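Local coordinates for protein NAD-dependent L-serine dehydrogenase (Pseudomonas aeruginosa, PDB 3OBB) that catalyses the NAD-dependent oxidation of L-serine and methyl-L-serine, with low activity toward beta-hydroxyisobutyrate, and works as a homotetramer built as a dimer of dimers, at residues A[204-207]-A[208-212]; A[213-216]-A[217-220]; A[233-236]-A[237-240]; A[142-145]-A[146-150]. All coordinates share one frame; numbering follows the deposited sequence.

Interaction 1 of 4, residues A[204-207]-A[208-212]; sequences LAEI and MRRSS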
# COMPACT_ATOMS: atom_id res chain seq x y z
N LEU A 204 -25.20 5.90 -5.21
CA LEU A 204 -23.82 5.55 -5.58
C LEU A 204 -23.61 4.05 -5.76
O LEU A 204 -22.95 3.66 -6.73
CB LEU A 204 -22.83 6.11 -4.56
CG LEU A 204 -21.40 5.70 -4.83
CD1 LEU A 204 -20.82 6.28 -6.16
CD2 LEU A 204 -20.51 6.04 -3.64
N ALA A 205 -24.15 3.23 -4.83
CA ALA A 205 -24.09 1.78 -4.93
C ALA A 205 -24.67 1.27 -6.25
O ALA A 205 -24.06 0.44 -6.92
CB ALA A 205 -24.82 1.09 -3.73
N GLU A 206 -25.84 1.79 -6.63
CA GLU A 206 -26.50 1.31 -7.85
C GLU A 206 -25.65 1.68 -9.08
O GLU A 206 -25.46 0.87 -10.00
CB GLU A 206 -27.96 1.81 -7.98
CG GLU A 206 -28.62 1.33 -9.30
CD GLU A 206 -29.90 2.09 -9.76
OE1 GLU A 206 -30.31 3.08 -9.10
OE2 GLU A 206 -30.48 1.67 -10.81
N ILE A 207 -25.14 2.92 -9.10
CA ILE A 207 -24.35 3.41 -10.25
C ILE A 207 -23.12 2.53 -10.48
O ILE A 207 -22.88 2.05 -11.59
CB ILE A 207 -23.97 4.90 -10.08
CG1 ILE A 207 -25.18 5.79 -10.33
CG2 ILE A 207 -22.87 5.33 -11.02
CD1 ILE A 207 -25.08 7.18 -9.70
N MSE A 208 -22.37 2.28 -9.41
CA MSE A 208 -21.12 1.53 -9.51
C MSE A 208 -21.39 0.08 -9.82
O MSE A 208 -20.67 -0.51 -10.63
CB MSE A 208 -20.26 1.67 -8.26
CG MSE A 208 -19.78 3.09 -8.03
SE MSE A 208 -18.37 3.22 -6.73
CE MSE A 208 -19.30 2.39 -5.20
N ARG A 209 -22.44 -0.49 -9.21
CA ARG A 209 -22.80 -1.90 -9.41
C ARG A 209 -23.08 -2.16 -10.88
O ARG A 209 -22.74 -3.23 -11.43
CB ARG A 209 -24.02 -2.33 -8.56
CG ARG A 209 -24.59 -3.70 -9.00
CD ARG A 209 -25.81 -4.19 -8.18
NE ARG A 209 -26.90 -3.23 -8.25
CZ ARG A 209 -27.81 -3.19 -9.22
NH1 ARG A 209 -27.78 -4.13 -10.18
NH2 ARG A 209 -28.77 -2.22 -9.20
N ARG A 210 -23.70 -1.17 -11.52
CA ARG A 210 -24.15 -1.31 -12.90
C ARG A 210 -23.11 -0.79 -13.92
O ARG A 210 -23.37 -0.81 -15.13
CB ARG A 210 -25.45 -0.55 -13.09
CG ARG A 210 -26.68 -1.14 -12.43
CD ARG A 210 -27.76 -1.13 -13.52
NE ARG A 210 -28.83 -0.26 -13.16
CZ ARG A 210 -29.87 0.06 -13.93
NH1 ARG A 210 -29.97 -0.39 -15.18
NH2 ARG A 210 -30.80 0.85 -13.43
N SER A 211 -21.96 -0.36 -13.43
CA SER A 211 -20.93 0.22 -14.27
C SER A 211 -19.58 -0.51 -14.14
O SER A 211 -19.53 -1.64 -13.63
CB SER A 211 -20.80 1.73 -14.00
OG SER A 211 -22.08 2.33 -14.09
N SER A 212 -18.51 0.11 -14.63
CA SER A 212 -17.19 -0.55 -14.67
C SER A 212 -16.59 -0.78 -13.26
O SER A 212 -15.67 -1.56 -13.11
CB SER A 212 -16.23 0.22 -15.58
OG SER A 212 -16.11 1.55 -15.12

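Interaction 2 of 4, residues A[213-216]-A[217-220]; sequences GGNW and ALEV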
# COMPACT_ATOMS: atom_id res chain seq x y z
N GLY A 213 -17.14 -0.14 -12.23
CA GLY A 213 -16.78 -0.46 -10.85
C GLY A 213 -17.49 -1.70 -10.33
O GLY A 213 -17.22 -2.14 -9.19
N GLY A 214 -18.33 -2.32 -11.17
CA GLY A 214 -19.16 -3.44 -10.72
C GLY A 214 -18.39 -4.64 -10.19
O GLY A 214 -17.34 -5.04 -10.74
N ASN A 215 -18.91 -5.24 -9.12
CA ASN A 215 -18.25 -6.41 -8.52
C ASN A 215 -19.20 -7.19 -7.62
O ASN A 215 -20.34 -6.76 -7.32
CB ASN A 215 -16.98 -5.99 -7.79
CG ASN A 215 -17.28 -5.14 -6.58
OD1 ASN A 215 -17.78 -5.64 -5.60
ND2 ASN A 215 -17.02 -3.85 -6.66
N TRP A 216 -18.73 -8.37 -7.22
CA TRP A 216 -19.50 -9.24 -6.37
C TRP A 216 -20.02 -8.55 -5.08
O TRP A 216 -21.18 -8.72 -4.72
CB TRP A 216 -18.66 -10.44 -6.00
CG TRP A 216 -19.41 -11.53 -5.28
CD1 TRP A 216 -20.13 -12.54 -5.85
CD2 TRP A 216 -19.48 -11.75 -3.83
NE1 TRP A 216 -20.61 -13.38 -4.86
CE2 TRP A 216 -20.23 -12.92 -3.62
CE3 TRP A 216 -18.95 -11.06 -2.71
CZ2 TRP A 216 -20.48 -13.44 -2.32
CZ3 TRP A 216 -19.20 -11.56 -1.43
CH2 TRP A 216 -19.95 -12.74 -1.25
N ALA A 217 -19.17 -7.76 -4.41
CA ALA A 217 -19.61 -7.11 -3.18
C ALA A 217 -20.81 -6.22 -3.46
O ALA A 217 -21.73 -6.17 -2.66
CB ALA A 217 -18.51 -6.29 -2.57
N LEU A 218 -20.77 -5.50 -4.59
CA LEU A 218 -21.83 -4.57 -4.94
C LEU A 218 -23.10 -5.32 -5.37
O LEU A 218 -24.21 -4.79 -5.22
CB LEU A 218 -21.37 -3.62 -6.05
CG LEU A 218 -20.47 -2.44 -5.65
CD1 LEU A 218 -19.86 -1.80 -6.91
CD2 LEU A 218 -21.18 -1.33 -4.81
N GLU A 219 -22.95 -6.54 -5.88
CA GLU A 219 -24.12 -7.29 -6.35
C GLU A 219 -24.90 -7.87 -5.18
O GLU A 219 -26.10 -7.96 -5.22
CB GLU A 219 -23.71 -8.43 -7.30
CG GLU A 219 -23.15 -7.97 -8.62
CD GLU A 219 -24.26 -7.48 -9.56
OE1 GLU A 219 -24.04 -6.52 -10.33
OE2 GLU A 219 -25.34 -8.05 -9.55
N VAL A 220 -24.19 -8.27 -4.12
CA VAL A 220 -24.73 -9.26 -3.22
C VAL A 220 -24.31 -9.02 -1.77
O VAL A 220 -24.80 -9.67 -0.86
CB VAL A 220 -24.35 -10.68 -3.83
CG1 VAL A 220 -23.59 -11.62 -2.90
CG2 VAL A 220 -25.55 -11.32 -4.63

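Interaction 3 of 4, residues A[233-236]-A[237-240]; sequences ASRD and YSGG. With ACT (acetate ion), chain D.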
# COMPACT_ATOMS: atom_id res chain seq x y z
N ALA A 233 -23.88 -5.69 6.85
CA ALA A 233 -23.72 -4.27 7.18
C ALA A 233 -24.97 -3.65 7.81
O ALA A 233 -24.88 -2.69 8.58
CB ALA A 233 -23.28 -3.47 5.96
N SER A 234 -26.13 -4.21 7.50
CA SER A 234 -27.40 -3.70 7.98
C SER A 234 -27.79 -4.27 9.34
O SER A 234 -28.84 -3.92 9.87
CB SER A 234 -28.52 -3.91 6.95
OG SER A 234 -28.24 -3.19 5.74
N ARG A 235 -26.95 -5.13 9.91
CA ARG A 235 -27.19 -5.68 11.25
C ARG A 235 -25.88 -5.66 12.02
O ARG A 235 -25.50 -6.64 12.69
CB ARG A 235 -27.77 -7.09 11.17
CG ARG A 235 -26.93 -8.05 10.34
CD ARG A 235 -27.59 -9.43 10.22
NE ARG A 235 -26.64 -10.42 9.71
CZ ARG A 235 -26.50 -10.77 8.44
NH1 ARG A 235 -27.23 -10.21 7.47
NH2 ARG A 235 -25.61 -11.69 8.13
N ASP A 236 -25.16 -4.54 11.88
CA ASP A 236 -23.98 -4.28 12.67
C ASP A 236 -22.87 -5.31 12.44
O ASP A 236 -22.14 -5.67 13.37
CB ASP A 236 -24.37 -4.28 14.15
CG ASP A 236 -24.06 -2.95 14.82
OD1 ASP A 236 -22.90 -2.45 14.64
OD2 ASP A 236 -24.99 -2.40 15.48
N TYR A 237 -22.76 -5.80 11.21
CA TYR A 237 -21.71 -6.74 10.86
C TYR A 237 -21.71 -8.00 11.74
O TYR A 237 -20.66 -8.58 11.92
CB TYR A 237 -20.34 -6.03 10.87
CG TYR A 237 -20.37 -4.81 9.97
CD1 TYR A 237 -20.61 -3.55 10.49
CD2 TYR A 237 -20.23 -4.94 8.58
CE1 TYR A 237 -20.68 -2.43 9.68
CE2 TYR A 237 -20.28 -3.81 7.75
CZ TYR A 237 -20.50 -2.55 8.32
OH TYR A 237 -20.57 -1.42 7.55
N SER A 238 -22.87 -8.44 12.24
CA SER A 238 -22.94 -9.75 12.93
C SER A 238 -23.09 -10.86 11.89
O SER A 238 -23.70 -10.64 10.83
CB SER A 238 -24.14 -9.79 13.87
OG SER A 238 -25.34 -9.57 13.13
N GLY A 239 -22.54 -12.03 12.18
CA GLY A 239 -22.65 -13.21 11.32
C GLY A 239 -21.80 -13.08 10.09
O GLY A 239 -20.74 -12.46 10.13
N GLY A 240 -22.28 -13.64 8.97
CA GLY A 240 -21.54 -13.63 7.71
C GLY A 240 -20.22 -14.39 7.74
O GLY A 240 -20.17 -15.54 8.13
C ACT D . -25.25 -15.09 8.44
O ACT D . -24.58 -14.57 9.35
OXT ACT D . -26.47 -14.88 8.52
CH3 ACT D . -24.67 -15.89 7.31

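Interaction 4 of 4, residues A[142-145]-A[146-150]; sequences DAEA and LEKAR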
# COMPACT_ATOMS: atom_id res chain seq x y z
N ASP A 142 -6.71 -35.70 -9.81
CA ASP A 142 -6.95 -36.50 -11.03
C ASP A 142 -8.41 -36.45 -11.43
O ASP A 142 -9.30 -36.53 -10.58
CB ASP A 142 -6.53 -37.96 -10.82
CG ASP A 142 -5.05 -38.11 -10.52
OD1 ASP A 142 -4.62 -39.22 -10.10
OD2 ASP A 142 -4.29 -37.13 -10.69
N ALA A 143 -8.64 -36.31 -12.74
CA ALA A 143 -9.97 -36.33 -13.34
C ALA A 143 -10.75 -37.57 -12.89
O ALA A 143 -11.96 -37.49 -12.58
CB ALA A 143 -9.83 -36.29 -14.86
N GLU A 144 -10.04 -38.71 -12.87
CA GLU A 144 -10.56 -39.98 -12.34
C GLU A 144 -11.25 -39.76 -11.00
O GLU A 144 -12.44 -40.06 -10.84
CB GLU A 144 -9.41 -41.02 -12.23
CG GLU A 144 -9.64 -42.22 -11.27
CD GLU A 144 -9.06 -42.01 -9.85
OE1 GLU A 144 -9.67 -42.58 -8.87
OE2 GLU A 144 -8.00 -41.30 -9.71
N ALA A 145 -10.50 -39.24 -10.03
CA ALA A 145 -10.97 -39.08 -8.66
C ALA A 145 -12.12 -38.07 -8.55
O ALA A 145 -13.06 -38.26 -7.74
CB ALA A 145 -9.81 -38.72 -7.74
N LEU A 146 -12.06 -37.02 -9.38
CA LEU A 146 -13.16 -36.08 -9.51
C LEU A 146 -14.44 -36.76 -10.00
O LEU A 146 -15.54 -36.47 -9.52
CB LEU A 146 -12.79 -34.91 -10.43
CG LEU A 146 -13.91 -33.90 -10.70
CD1 LEU A 146 -14.49 -33.34 -9.40
CD2 LEU A 146 -13.42 -32.77 -11.61
N GLU A 147 -14.29 -37.68 -10.96
CA GLU A 147 -15.46 -38.42 -11.42
C GLU A 147 -16.12 -39.25 -10.32
O GLU A 147 -17.33 -39.18 -10.18
CB GLU A 147 -15.20 -39.20 -12.72
CG GLU A 147 -15.11 -38.28 -13.96
CD GLU A 147 -15.93 -36.97 -13.83
OE1 GLU A 147 -15.34 -35.87 -13.95
OE2 GLU A 147 -17.16 -37.04 -13.57
N LYS A 148 -15.32 -39.96 -9.52
CA LYS A 148 -15.87 -40.74 -8.39
C LYS A 148 -16.57 -39.83 -7.37
O LYS A 148 -17.66 -40.14 -6.90
CB LYS A 148 -14.77 -41.55 -7.68
CG LYS A 148 -14.46 -42.90 -8.30
CD LYS A 148 -13.02 -43.34 -8.00
CE LYS A 148 -12.75 -44.78 -8.46
NZ LYS A 148 -11.32 -44.91 -8.93
N ALA A 149 -15.93 -38.71 -7.05
CA ALA A 149 -16.45 -37.78 -6.06
C ALA A 149 -17.68 -36.99 -6.51
O ALA A 149 -18.36 -36.40 -5.68
CB ALA A 149 -15.36 -36.81 -5.59
N ARG A 150 -17.95 -36.97 -7.81
CA ARG A 150 -18.93 -36.02 -8.31
C ARG A 150 -20.29 -36.03 -7.58
O ARG A 150 -20.70 -34.98 -7.07
CB ARG A 150 -19.09 -36.08 -9.83
CG ARG A 150 -20.01 -34.99 -10.31
CD ARG A 150 -20.16 -34.95 -11.82
NE ARG A 150 -18.93 -34.54 -12.48
CZ ARG A 150 -18.44 -33.30 -12.52
NH1 ARG A 150 -19.06 -32.28 -11.92
NH2 ARG A 150 -17.31 -33.09 -13.17

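Interaction 1 of 4, residues A[204-207]-A[208-212]
Glu206 and Arg210, one helical turn apart, run side by side in the same direction and close a salt bridge at their ends. Arg210 NH2 gives a nearly straight bond of 2.8 Å to Glu206 OE2, meeting that oxygen from within its own guanidinium plane. Carboxylate and guanidinium are close to coplanar, 18° apart, and Arg210 NE reaches Glu206 OE2 only weakly at 3.5 Å. The neighbouring Arg209 turns its guanidinium almost parallel to the same carboxylate, yet its NH2 stays 4.5 Å from Glu206 OE2, beyond a salt bridge, and instead lies 3.6 Å from Glu206 CG. The contact is made by the last turn of helix 201-209 and the residues leaving it. There Ser211 OG donates at 2.6 Å to Ile207 O, a carbonyl that also takes a weak bond from Arg210 N. On another side of the helix the selenomethionine Met208, bent at chi3 (-58°), lies across Leu204, with its CG 3.8 Å from Leu204 CD1 and its CE 3.9 Å from Leu204 CG. Met208 also packs on Ala190 and Met191 of helix 168-196, while Glu206 and Ile207 pack on Phe161 of the second subunit.

Interaction 2 of 4, residues A[213-216]-A[217-220]
Asn215 OD1 faces the backbone amides of Leu218 and Ala217, making Asn215 the N-cap of the helix that begins at Trp216. Leu218 N donates to Asn215 OD1 at 3.2 Å, arriving well above the carbonyl plane, 49° out of it. Ala217 N is nearer to Asn215 OD1, at 2.8 Å, but its N-H is poorly aimed and the bond is weak. A chi1 of 67° places OD1 beside these two N-H groups. The other end of that amide points backward along the chain: Asn215 ND2 donates to Gly213 O at 3.1 Å and also bonds Thr187 OG1 of helix 168-196. Among the backbone bonds, Glu219 N donates to Asn215 O at 3.0 Å, whereas Glu219 N and Val220 N both make weak bonds to Trp216 O. Gly213 N bonds Asn176 OD1 of the second subunit.

Van der Waals packing sets a methyl against the amide: Leu218 CD1 comes within 3.5 Å of Asn215 ND2, while the same side chain packs on Met208 and Arg209 of the preceding helix. The apolar contact is that of Val220 CG1, which lies over one face of the Trp216 indole in a CH-pi contact, 3.9 Å from the centroid of the six-membered ring. Trp216 also meets the ring of Tyr221.

Both ends of the buried amide thus have partners: its oxygen two N-H groups at the helix start, one off the carbonyl plane and one weak, its nitrogen a carbonyl and a threonine hydroxyl. This arrangement would hold the amide's rotation and tie the helix start to helix 168-196.

Interaction 3 of 4, residues A[233-236]-A[237-240]
Ser238 grips the carbonyl of Arg235 twice, closing a beta turn whose central residues, Asp236 and Tyr237, both lie in the left-handed helical region, as in types I' and III'. Its backbone N donates to Arg235 O at 3.2 Å from above the carbonyl plane, and its OG donates to Arg235 O at 3.0 Å, tilted only 15° from that plane. A chi1 of 59° turns the Ser238 hydroxyl back to this oxygen. In return the extended Arg235 side chain runs alongside Ser238, its CG 3.6 Å from Ser238 OG, and Arg235 NE makes a weak bond to Ser238 O.

Ala233 CA lies over one face of the Tyr237 ring, 3.9 Å from its centroid in a CH-pi contact, and Ala233 CB is 3.5 Å from Tyr237 CE2. The phenol is positioned further out, its OH bonded to Pro223 O and to Gln298 NE2, with Pro225 and Gln291 packing against the side chain. Past the turn, the backbone takes positive phi angles at both Gly239 and Gly240. The loop lies before helix 243-260 and close to the nucleotide site, with Gly240 about 6 Å from the side chain of His13, one of the NAD-binding residues.

An acetate ion, probably from the crystallisation liquor, sits here. Gly240 N donates to acetate O at 2.5 Å, short enough to make the exact placement of the ion doubtful, and Arg235 NH2 lies 3.3 Å from the same O. A backbone N-H beside a guanidinium would be expected to favour a small anion at this spot.

Interaction 4 of 4, residues A[142-145]-A[146-150]
Glu144 turns its CG anti to the backbone N (chi1 160°) and then bends at chi2, while Lys148 starts with CG beside its own backbone N and bends at chi4; the two chains cross and bring Lys148 NZ to 2.9 Å from Glu144 OE1. The ammonium meets this oxygen on its anti side, 20° out of the carboxylate plane, in a salt bridge between residues i and i+4 on an exposed face of the helix. The bridge belongs to one of two deposited Glu144 conformers, so its constancy is doubtful. Lys148 CD also lies 3.5 Å from Glu144 OE1. A second ion pair, between residues three apart, joins Glu147 and Arg150: Arg150 NE donates almost straight to the syn lone pair of Glu147 OE2 at 3.3 Å, with that oxygen near the guanidinium plane. Backbone bonds join the turns, among them Leu146 N to Asp142 O at 3.0 Å and Ala149 N to Ala145 O. Asp142 occupies the N-cap position, but its carboxylate pairs with Arg112. Helix 143-156 connects strands 135-140 and 159-164 in a beta-alpha-beta unit; Ala145 and Ala149 pack on Leu119 of strand 117-124, and Leu146 rests on His162 of strand 159-164.

Overall arrangement
Interactions 1 and 2 form one continuous region, their centres about 8 Å apart: helix 201-209 leads into the capped helix 216-220, with Met208 CB 3.7 Å from Leu218 CD1 and Arg209 CG 3.2 Å from Glu219 OE1. Both touch the second subunit. Interaction 3 stands apart in a loop of the same C-terminal domain, about 17 Å between centres from interaction 2. The side chain of Trp216 lies about 11 Å from that of the active-site Lys173, and Trp216 and Gly240 are each about 4 Å from a bound HEPES buffer molecule. Interaction 4 belongs to the NAD-binding Rossmann domain, its centre about 33 Å from that of interaction 2.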